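Local structure of alkaline phosphatase (Antarctic bacterium, 2W5V) at residues 62-74 with 341-355. The protein probably hydrolyses phosphate monoesters as a zinc- and magnesium-dependent alkaline phosphatase, working through a phosphoserine intermediate. The protein carries 1 engineered substitution. Sequence-based numbering, arbitrary orientation.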
ATOM      1  N   ASN B  62      13.469  -5.364  -6.677  1.00 23.69           N
ATOM      2  CA  ASN B  62      13.009  -5.096  -8.031  1.00 19.85           C
ATOM      3  C   ASN B  62      11.685  -4.334  -8.031  1.00 18.87           C
ATOM      4  O   ASN B  62      11.337  -3.670  -9.007  1.00 18.27           O
ATOM      5  CB  ASN B  62      12.941  -6.399  -8.830  1.00 18.08           C
ATOM      6  CG  ASN B  62      14.320  -6.949  -9.130  1.00 25.48           C
ATOM      7  OD1 ASN B  62      15.122  -6.286  -9.787  1.00 28.56           O
ATOM      8  ND2 ASN B  62      14.612  -8.152  -8.642  1.00 26.12           N
ATOM      9  N   TYR B  63      10.962  -4.398  -6.918  1.00 16.91           N
ATOM     10  CA  TYR B  63       9.797  -3.531  -6.752  1.00 14.05           C
ATOM     11  C   TYR B  63      10.091  -2.073  -7.139  1.00 20.47           C
ATOM     12  O   TYR B  63       9.223  -1.389  -7.677  1.00 22.40           O
ATOM     13  CB  TYR B  63       9.270  -3.577  -5.311  1.00 19.32           C
ATOM     14  CG  TYR B  63       8.458  -4.805  -4.976  1.00 16.50           C
ATOM     15  CD1 TYR B  63       8.983  -5.812  -4.178  1.00 17.90           C
ATOM     16  CD2 TYR B  63       7.168  -4.961  -5.463  1.00 17.54           C
ATOM     17  CE1 TYR B  63       8.242  -6.952  -3.875  1.00 20.43           C
ATOM     18  CE2 TYR B  63       6.413  -6.094  -5.168  1.00 16.65           C
ATOM     19  CZ  TYR B  63       6.954  -7.086  -4.371  1.00 21.19           C
ATOM     20  OH  TYR B  63       6.207  -8.210  -4.067  1.00 18.13           O
ATOM     21  N   THR B  64      11.300  -1.588  -6.856  1.00 18.41           N
ATOM     22  CA  THR B  64      11.597  -0.168  -7.067  1.00 21.98           C
ATOM     23  C   THR B  64      11.628   0.244  -8.542  1.00 21.49           C
ATOM     24  O   THR B  64      11.661   1.431  -8.856  1.00 21.94           O
ATOM     25  CB  THR B  64      12.921   0.268  -6.411  1.00 23.64           C
ATOM     26  OG1 THR B  64      14.000  -0.470  -6.993  1.00 22.53           O
ATOM     27  CG2 THR B  64      12.878   0.032  -4.911  1.00 29.39           C
ATOM     28  N   GLN B  65      11.634  -0.731  -9.439  1.00 18.23           N
ATOM     29  CA  GLN B  65      11.583  -0.435 -10.870  1.00 17.67           C
ATOM     30  C   GLN B  65      10.212   0.075 -11.316  1.00 18.80           C
ATOM     31  O   GLN B  65      10.091   0.654 -12.392  1.00 25.06           O
ATOM     32  CB  GLN B  65      11.959  -1.668 -11.694  1.00 17.34           C
ATOM     33  CG  GLN B  65      13.376  -2.157 -11.490  1.00 18.41           C
ATOM     34  CD  GLN B  65      13.754  -3.275 -12.441  1.00 23.85           C
ATOM     35  OE1 GLN B  65      13.642  -3.135 -13.660  1.00 25.49           O
ATOM     36  NE2 GLN B  65      14.212  -4.393 -11.889  1.00 25.83           N
ATOM     37  N   PHE B  66       9.177  -0.146 -10.508  1.00 16.20           N
ATOM     38  CA  PHE B  66       7.819   0.208 -10.923  1.00 15.00           C
ATOM     39  C   PHE B  66       7.469   1.666 -10.663  1.00 18.81           C
ATOM     40  O   PHE B  66       7.821   2.222  -9.628  1.00 17.73           O
ATOM     41  CB  PHE B  66       6.774  -0.675 -10.226  1.00 18.38           C
ATOM     42  CG  PHE B  66       6.761  -2.100 -10.698  1.00 20.56           C
ATOM     43  CD1 PHE B  66       7.379  -3.099  -9.955  1.00 18.22           C
ATOM     44  CD2 PHE B  66       6.115  -2.449 -11.876  1.00 16.10           C
ATOM     45  CE1 PHE B  66       7.359  -4.411 -10.388  1.00 20.46           C
ATOM     46  CE2 PHE B  66       6.089  -3.765 -12.311  1.00 14.02           C
ATOM     47  CZ  PHE B  66       6.710  -4.740 -11.569  1.00 16.28           C
ATOM     48  N   LYS B  67       6.759   2.273 -11.605  1.00 18.76           N
ATOM     49  CA  LYS B  67       6.257   3.630 -11.437  1.00 17.97           C
ATOM     50  C   LYS B  67       4.738   3.599 -11.278  1.00 20.66           C
ATOM     51  O   LYS B  67       4.171   4.223 -10.372  1.00 19.18           O
ATOM     52  CB  LYS B  67       6.639   4.487 -12.647  1.00 20.77           C
ATOM     53  CG  LYS B  67       8.134   4.634 -12.845  1.00 20.60           C
ATOM     54  CD  LYS B  67       8.777   5.177 -11.577  1.00 28.59           C
ATOM     55  CE  LYS B  67      10.283   5.288 -11.692  1.00 35.21           C
ATOM     56  NZ  LYS B  67      10.879   5.795 -10.415  1.00 36.46           N
ATOM     57  N   ASN B  68       4.078   2.871 -12.173  1.00 15.79           N
ATOM     58  CA  ASN B  68       2.623   2.777 -12.162  1.00 14.74           C
ATOM     59  C   ASN B  68       2.141   1.818 -11.082  1.00 18.81           C
ATOM     60  O   ASN B  68       2.450   0.628 -11.126  1.00 19.33           O
ATOM     61  CB  ASN B  68       2.123   2.327 -13.532  1.00 16.29           C
ATOM     62  CG  ASN B  68       2.463   3.325 -14.620  1.00 24.02           C
ATOM     63  OD1 ASN B  68       2.347   4.536 -14.417  1.00 24.18           O
ATOM     64  ND2 ASN B  68       2.889   2.829 -15.777  1.00 20.80           N
ATOM     65  N   ILE B  69       1.388   2.351 -10.121  1.00 13.40           N
ATOM     66  CA  ILE B  69       0.939   1.600  -8.954  1.00 12.61           C
ATOM     67  C   ILE B  69      -0.545   1.831  -8.720  1.00 13.76           C
ATOM     68  O   ILE B  69      -1.029   2.960  -8.859  1.00 15.36           O
ATOM     69  CB  ILE B  69       1.731   2.048  -7.699  1.00 17.07           C
ATOM     70  CG1 ILE B  69       3.200   1.656  -7.846  1.00 12.56           C
ATOM     71  CG2 ILE B  69       1.117   1.461  -6.429  1.00 12.07           C
ATOM     72  CD1 ILE B  69       4.150   2.355  -6.865  1.00 19.92           C
ATOM     73  N   GLY B  70      -1.278   0.763  -8.402  1.00 11.01           N
ATOM     74  CA  GLY B  70      -2.695   0.869  -8.076  1.00 10.76           C
ATOM     75  C   GLY B  70      -3.003   0.098  -6.801  1.00 13.82           C
ATOM     76  O   GLY B  70      -2.089  -0.416  -6.170  1.00 14.63           O
ATOM     77  N   LEU B  71      -4.278   0.011  -6.426  1.00 12.34           N
ATOM     78  CA  LEU B  71      -4.678  -0.692  -5.212  1.00 13.43           C
ATOM     79  C   LEU B  71      -5.940  -1.464  -5.527  1.00 17.85           C
ATOM     80  O   LEU B  71      -6.842  -0.925  -6.155  1.00 16.02           O
ATOM     81  CB  LEU B  71      -4.970   0.284  -4.056  1.00 11.83           C
ATOM     82  CG  LEU B  71      -3.830   1.184  -3.562  1.00 20.42           C
ATOM     83  CD1 LEU B  71      -4.304   2.204  -2.520  1.00 16.86           C
ATOM     84  CD2 LEU B  71      -2.707   0.342  -2.988  1.00 18.79           C
ATOM     85  N   ILE B  72      -6.000  -2.726  -5.108  1.00 13.13           N
ATOM     86  CA  ILE B  72      -7.227  -3.509  -5.285  1.00 14.94           C
ATOM     87  C   ILE B  72      -7.931  -3.867  -3.987  1.00 17.14           C
ATOM     88  O   ILE B  72      -7.296  -4.123  -2.954  1.00 16.14           O
ATOM     89  CB  ILE B  72      -6.993  -4.816  -6.092  1.00 13.88           C
ATOM     90  CG1 ILE B  72      -5.834  -5.635  -5.504  1.00 13.55           C
ATOM     91  CG2 ILE B  72      -6.714  -4.491  -7.538  1.00 17.22           C
ATOM     92  CD1 ILE B  72      -5.675  -7.031  -6.178  1.00 12.41           C
ATOM     93  N   LYS B  73      -9.258  -3.892  -4.059  1.00 10.05           N
ATOM     94  CA  LYS B  73     -10.088  -4.343  -2.962  1.00 13.03           C
ATOM     95  C   LYS B  73     -10.396  -5.812  -3.212  1.00 15.90           C
ATOM     96  O   LYS B  73     -10.813  -6.176  -4.312  1.00 15.00           O
ATOM     97  CB  LYS B  73     -11.376  -3.520  -2.902  1.00 16.95           C
ATOM     98  CG  LYS B  73     -12.225  -3.867  -1.683  1.00 20.43           C
ATOM     99  CD  LYS B  73     -13.432  -2.960  -1.527  1.00 20.50           C
ATOM    100  CE  LYS B  73     -14.283  -3.431  -0.345  1.00 23.58           C
ATOM    101  NZ  LYS B  73     -15.501  -2.593  -0.202  1.00 30.43           N
ATOM    102  N   THR B  74     -10.190  -6.659  -2.204  1.00 11.37           N
ATOM    103  CA  THR B  74     -10.116  -8.099  -2.458  1.00 13.99           C
ATOM    104  C   THR B  74     -11.296  -8.949  -1.981  1.00 14.95           C
ATOM    105  O   THR B  74     -11.256 -10.176  -2.123  1.00 18.83           O
ATOM    106  CB  THR B  74      -8.856  -8.695  -1.819  1.00 18.70           C
ATOM    107  OG1 THR B  74      -8.916  -8.486  -0.399  1.00 17.00           O
ATOM    108  CG2 THR B  74      -7.591  -8.034  -2.390  1.00 15.18           C
ATOM    109  N   LEU B 341      -6.615  -3.495   1.422  1.00 13.80           N
ATOM    110  CA  LEU B 341      -6.374  -3.283   0.006  1.00 12.20           C
ATOM    111  C   LEU B 341      -4.946  -3.731  -0.304  1.00 18.54           C
ATOM    112  O   LEU B 341      -4.069  -3.718   0.567  1.00 13.76           O
ATOM    113  CB  LEU B 341      -6.536  -1.804  -0.368  1.00 14.72           C
ATOM    114  CG  LEU B 341      -7.897  -1.130  -0.172  1.00 23.17           C
ATOM    115  CD1 LEU B 341      -7.845   0.333  -0.642  1.00 28.23           C
ATOM    116  CD2 LEU B 341      -8.963  -1.859  -0.912  1.00 26.45           C
ATOM    117  N   ILE B 342      -4.721  -4.118  -1.553  1.00 14.12           N
ATOM    118  CA  ILE B 342      -3.459  -4.715  -1.984  1.00 14.23           C
ATOM    119  C   ILE B 342      -2.851  -3.916  -3.139  1.00 13.47           C
ATOM    120  O   ILE B 342      -3.542  -3.582  -4.089  1.00 14.28           O
ATOM    121  CB  ILE B 342      -3.724  -6.169  -2.457  1.00 14.07           C
ATOM    122  CG1 ILE B 342      -4.123  -7.057  -1.263  1.00 15.79           C
ATOM    123  CG2 ILE B 342      -2.547  -6.725  -3.261  1.00 12.02           C
ATOM    124  CD1 ILE B 342      -3.017  -7.238  -0.223  1.00 18.11           C
ATOM    125  N   PRO B 343      -1.546  -3.630  -3.069  1.00 13.03           N
ATOM    126  CA  PRO B 343      -0.858  -2.908  -4.147  1.00 15.60           C
ATOM    127  C   PRO B 343      -0.799  -3.703  -5.444  1.00 19.03           C
ATOM    128  O   PRO B 343      -0.624  -4.927  -5.432  1.00 18.93           O
ATOM    129  CB  PRO B 343       0.571  -2.716  -3.609  1.00 16.93           C
ATOM    130  CG  PRO B 343       0.514  -3.045  -2.160  1.00 17.56           C
ATOM    131  CD  PRO B 343      -0.648  -3.974  -1.954  1.00 12.68           C
ATOM    132  N   VAL B 344      -0.963  -2.995  -6.555  1.00 13.09           N
ATOM    133  CA  VAL B 344      -0.764  -3.542  -7.883  1.00 14.43           C
ATOM    134  C   VAL B 344       0.357  -2.742  -8.520  1.00 16.38           C
ATOM    135  O   VAL B 344       0.357  -1.508  -8.453  1.00 17.23           O
ATOM    136  CB  VAL B 344      -2.011  -3.326  -8.750  1.00  9.79           C
ATOM    137  CG1 VAL B 344      -1.749  -3.766 -10.200  1.00 13.47           C
ATOM    138  CG2 VAL B 344      -3.213  -4.042  -8.137  1.00 10.19           C
ATOM    139  N   PHE B 345       1.309  -3.441  -9.134  1.00 13.43           N
ATOM    140  CA  PHE B 345       2.414  -2.800  -9.837  1.00 14.46           C
ATOM    141  C   PHE B 345       2.353  -3.201 -11.306  1.00 15.98           C
ATOM    142  O   PHE B 345       2.115  -4.368 -11.624  1.00 17.23           O
ATOM    143  CB  PHE B 345       3.762  -3.239  -9.254  1.00 15.01           C
ATOM    144  CG  PHE B 345       3.903  -3.007  -7.771  1.00 16.17           C
ATOM    145  CD1 PHE B 345       4.463  -1.829  -7.284  1.00 16.51           C
ATOM    146  CD2 PHE B 345       3.498  -3.972  -6.864  1.00 16.07           C
ATOM    147  CE1 PHE B 345       4.598  -1.608  -5.917  1.00 15.34           C
ATOM    148  CE2 PHE B 345       3.638  -3.768  -5.492  1.00 14.42           C
ATOM    149  CZ  PHE B 345       4.196  -2.575  -5.016  1.00 11.80           C
ATOM    150  N   ALA B 346       2.574  -2.248 -12.208  1.00 13.31           N
ATOM    151  CA  ALA B 346       2.569  -2.573 -13.634  1.00 13.68           C
ATOM    152  C   ALA B 346       3.662  -1.841 -14.405  1.00 11.06           C
ATOM    153  O   ALA B 346       3.885  -0.653 -14.209  1.00 18.49           O
ATOM    154  CB  ALA B 346       1.198  -2.285 -14.250  1.00 11.61           C
ATOM    155  N   TYR B 347       4.323  -2.566 -15.297  1.00 11.06           N
ATOM    156  CA  TYR B 347       5.375  -2.006 -16.129  1.00 15.62           C
ATOM    157  C   TYR B 347       5.143  -2.421 -17.575  1.00 20.70           C
ATOM    158  O   TYR B 347       4.822  -3.577 -17.840  1.00 20.57           O
ATOM    159  CB  TYR B 347       6.747  -2.528 -15.700  1.00 17.87           C
ATOM    160  CG  TYR B 347       7.831  -2.049 -16.638  1.00 22.89           C
ATOM    161  CD1 TYR B 347       8.487  -0.851 -16.406  1.00 25.87           C
ATOM    162  CD2 TYR B 347       8.157  -2.769 -17.783  1.00 24.37           C
ATOM    163  CE1 TYR B 347       9.459  -0.393 -17.275  1.00 32.35           C
ATOM    164  CE2 TYR B 347       9.127  -2.316 -18.660  1.00 31.27           C
ATOM    165  CZ  TYR B 347       9.775  -1.129 -18.401  1.00 37.73           C
ATOM    166  OH  TYR B 347      10.744  -0.669 -19.265  1.00 48.16           O
ATOM    167  N   GLY B 348       5.341  -1.496 -18.510  1.00 20.56           N
ATOM    168  CA  GLY B 348       5.283  -1.830 -19.922  1.00 18.78           C
ATOM    169  C   GLY B 348       4.075  -1.226 -20.615  1.00 17.41           C
ATOM    170  O   GLY B 348       3.338  -0.445 -20.015  1.00 20.55           O
ATOM    171  N   PRO B 349       3.873  -1.575 -21.892  1.00 17.97           N
ATOM    172  CA  PRO B 349       2.758  -1.054 -22.691  1.00 18.55           C
ATOM    173  C   PRO B 349       1.425  -1.331 -22.016  1.00 21.44           C
ATOM    174  O   PRO B 349       1.141  -2.484 -21.700  1.00 21.31           O
ATOM    175  CB  PRO B 349       2.847  -1.859 -23.992  1.00 18.61           C
ATOM    176  CG  PRO B 349       4.249  -2.301 -24.083  1.00 23.37           C
ATOM    177  CD  PRO B 349       4.749  -2.469 -22.670  1.00 20.50           C
ATOM    178  N   GLY B 350       0.630  -0.290 -21.793  1.00 23.05           N
ATOM    179  CA  GLY B 350      -0.666  -0.435 -21.154  1.00 18.38           C
ATOM    180  C   GLY B 350      -0.638  -0.374 -19.634  1.00 20.04           C
ATOM    181  O   GLY B 350      -1.686  -0.429 -18.982  1.00 20.75           O
ATOM    182  N   SER B 351       0.550  -0.256 -19.057  1.00 15.36           N
ATOM    183  CA  SER B 351       0.674  -0.338 -17.599  1.00 18.07           C
ATOM    184  C   SER B 351      -0.091   0.781 -16.876  1.00 18.29           C
ATOM    185  O   SER B 351      -0.495   0.620 -15.723  1.00 18.88           O
ATOM    186  CB  SER B 351       2.151  -0.366 -17.167  1.00 16.93           C
ATOM    187  OG  SER B 351       2.843   0.794 -17.606  1.00 20.75           O
ATOM    188  N   GLU B 352      -0.313   1.902 -17.558  1.00 18.70           N
ATOM    189  CA  GLU B 352      -1.010   3.036 -16.947  1.00 18.53           C
ATOM    190  C   GLU B 352      -2.472   2.691 -16.622  1.00 22.01           C
ATOM    191  O   GLU B 352      -3.095   3.324 -15.782  1.00 17.25           O
ATOM    192  CB  GLU B 352      -0.965   4.269 -17.859  1.00 33.36           C
ATOM    193  CG  GLU B 352       0.428   4.853 -18.104  1.00 44.85           C
ATOM    194  CD  GLU B 352       1.282   4.040 -19.084  1.00 54.81           C
ATOM    195  OE1 GLU B 352       0.776   3.077 -19.716  1.00 40.27           O
ATOM    196  OE2 GLU B 352       2.478   4.378 -19.222  1.00 63.12           O
ATOM    197  N   GLU B 353      -3.018   1.695 -17.310  1.00 16.09           N
ATOM    198  CA  GLU B 353      -4.397   1.286 -17.070  1.00 15.20           C
ATOM    199  C   GLU B 353      -4.607   0.773 -15.645  1.00 17.89           C
ATOM    200  O   GLU B 353      -5.734   0.760 -15.140  1.00 15.20           O
ATOM    201  CB  GLU B 353      -4.809   0.207 -18.078  1.00 21.86           C
ATOM    202  CG  GLU B 353      -6.264  -0.218 -17.963  1.00 27.20           C
ATOM    203  CD  GLU B 353      -7.230   0.926 -18.232  1.00 42.21           C
ATOM    204  OE1 GLU B 353      -6.933   1.759 -19.116  1.00 37.79           O
ATOM    205  OE2 GLU B 353      -8.288   0.988 -17.565  1.00 52.26           O
ATOM    206  N   PHE B 354      -3.522   0.373 -14.986  1.00 14.98           N
ATOM    207  CA  PHE B 354      -3.646  -0.303 -13.695  1.00 14.64           C
ATOM    208  C   PHE B 354      -3.489   0.595 -12.461  1.00 16.16           C
ATOM    209  O   PHE B 354      -3.397   0.083 -11.342  1.00 14.93           O
ATOM    210  CB  PHE B 354      -2.673  -1.487 -13.628  1.00 15.00           C
ATOM    211  CG  PHE B 354      -2.971  -2.546 -14.643  1.00 18.51           C
ATOM    212  CD1 PHE B 354      -2.562  -2.395 -15.962  1.00 21.72           C
ATOM    213  CD2 PHE B 354      -3.715  -3.667 -14.299  1.00 19.54           C
ATOM    214  CE1 PHE B 354      -2.860  -3.357 -16.914  1.00 15.84           C
ATOM    215  CE2 PHE B 354      -4.023  -4.632 -15.249  1.00 17.07           C
ATOM    216  CZ  PHE B 354      -3.602  -4.472 -16.557  1.00 18.43           C
ATOM    217  N   ILE B 355      -3.486   1.914 -12.646  1.00 16.51           N
ATOM    218  CA  ILE B 355      -3.357   2.831 -11.504  1.00 14.64           C
ATOM    219  C   ILE B 355      -4.714   3.103 -10.853  1.00 16.49           C
ATOM    220  O   ILE B 355      -5.728   2.555 -11.272  1.00 15.99           O
ATOM    221  CB  ILE B 355      -2.671   4.153 -11.899  1.00 16.83           C
ATOM    222  CG1 ILE B 355      -3.549   4.971 -12.850  1.00 19.83           C
ATOM    223  CG2 ILE B 355      -1.293   3.880 -12.518  1.00 17.16           C
ATOM    224  CD1 ILE B 355      -2.892   6.274 -13.301  1.00 22.84           C
TER
HETATM  225  O   HOH W   1       5.865   1.263 -14.101  1.00 17.89           O
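Phe-345 of strand 342-347 turns its side chain into an aromatic cluster with Tyr-63 and Phe-66, on the sheet face it shares with Ile-69, Leu-71 and Pro-343. Its CB sits over the centre of the Phe-66 ring, 3.5 Å from the centroid, a CH-pi contact close to the ring normal. With CG anti to its own carbonyl carbon (chi1 -55°), CG stays near Phe-66 CD1 and CG, and the two ring planes meet obliquely at 44°. CD1 lies 3.7 Å from Ile-69 CG1, and CE1 continues along the same isoleucine, which runs beside the ring. On the other flank CD2 reaches the edge of the Tyr-63 ring, and CE2 approaches Tyr-63 CE2 to 3.6 Å. CZ completes the path at Tyr-63 CD2, which stands above the Phe-345 face, offset toward its rim. Helix 267-291 packs against Tyr-63 through Phe-277 and Ile-281.

Beneath this cluster the strands pair antiparallel. Gly-70 N donates to Val-344 O and Val-344 N to Gly-70 O, each at 2.8 Å, and Ile-72 and Ile-342 form a second doubly bonded pair. On the face opposite Phe-345, Ile-72 CG2 meets Val-344 CG2 at 3.6 Å, and Ile-342 packs there too. The chain after the Gly-348 to Ser-351 type II turn folds back over Gly-70, whose CA lies 3.4 Å from Phe-354 O in a CA-H...O contact. Ser-351 OG donates to Gly-348 O in the carbonyl plane and accepts a weak, bent bond from Asn-68 ND2.

Strand 68-73 lies between strands 342-347 and 356-359, and Thr-74 beyond it has its side chain about 5 Å from that of zinc ligand His-302. Paired backbone amides and nonpolar packing on both faces therefore hold the contact, with the weak Asn-68 bond at its edge.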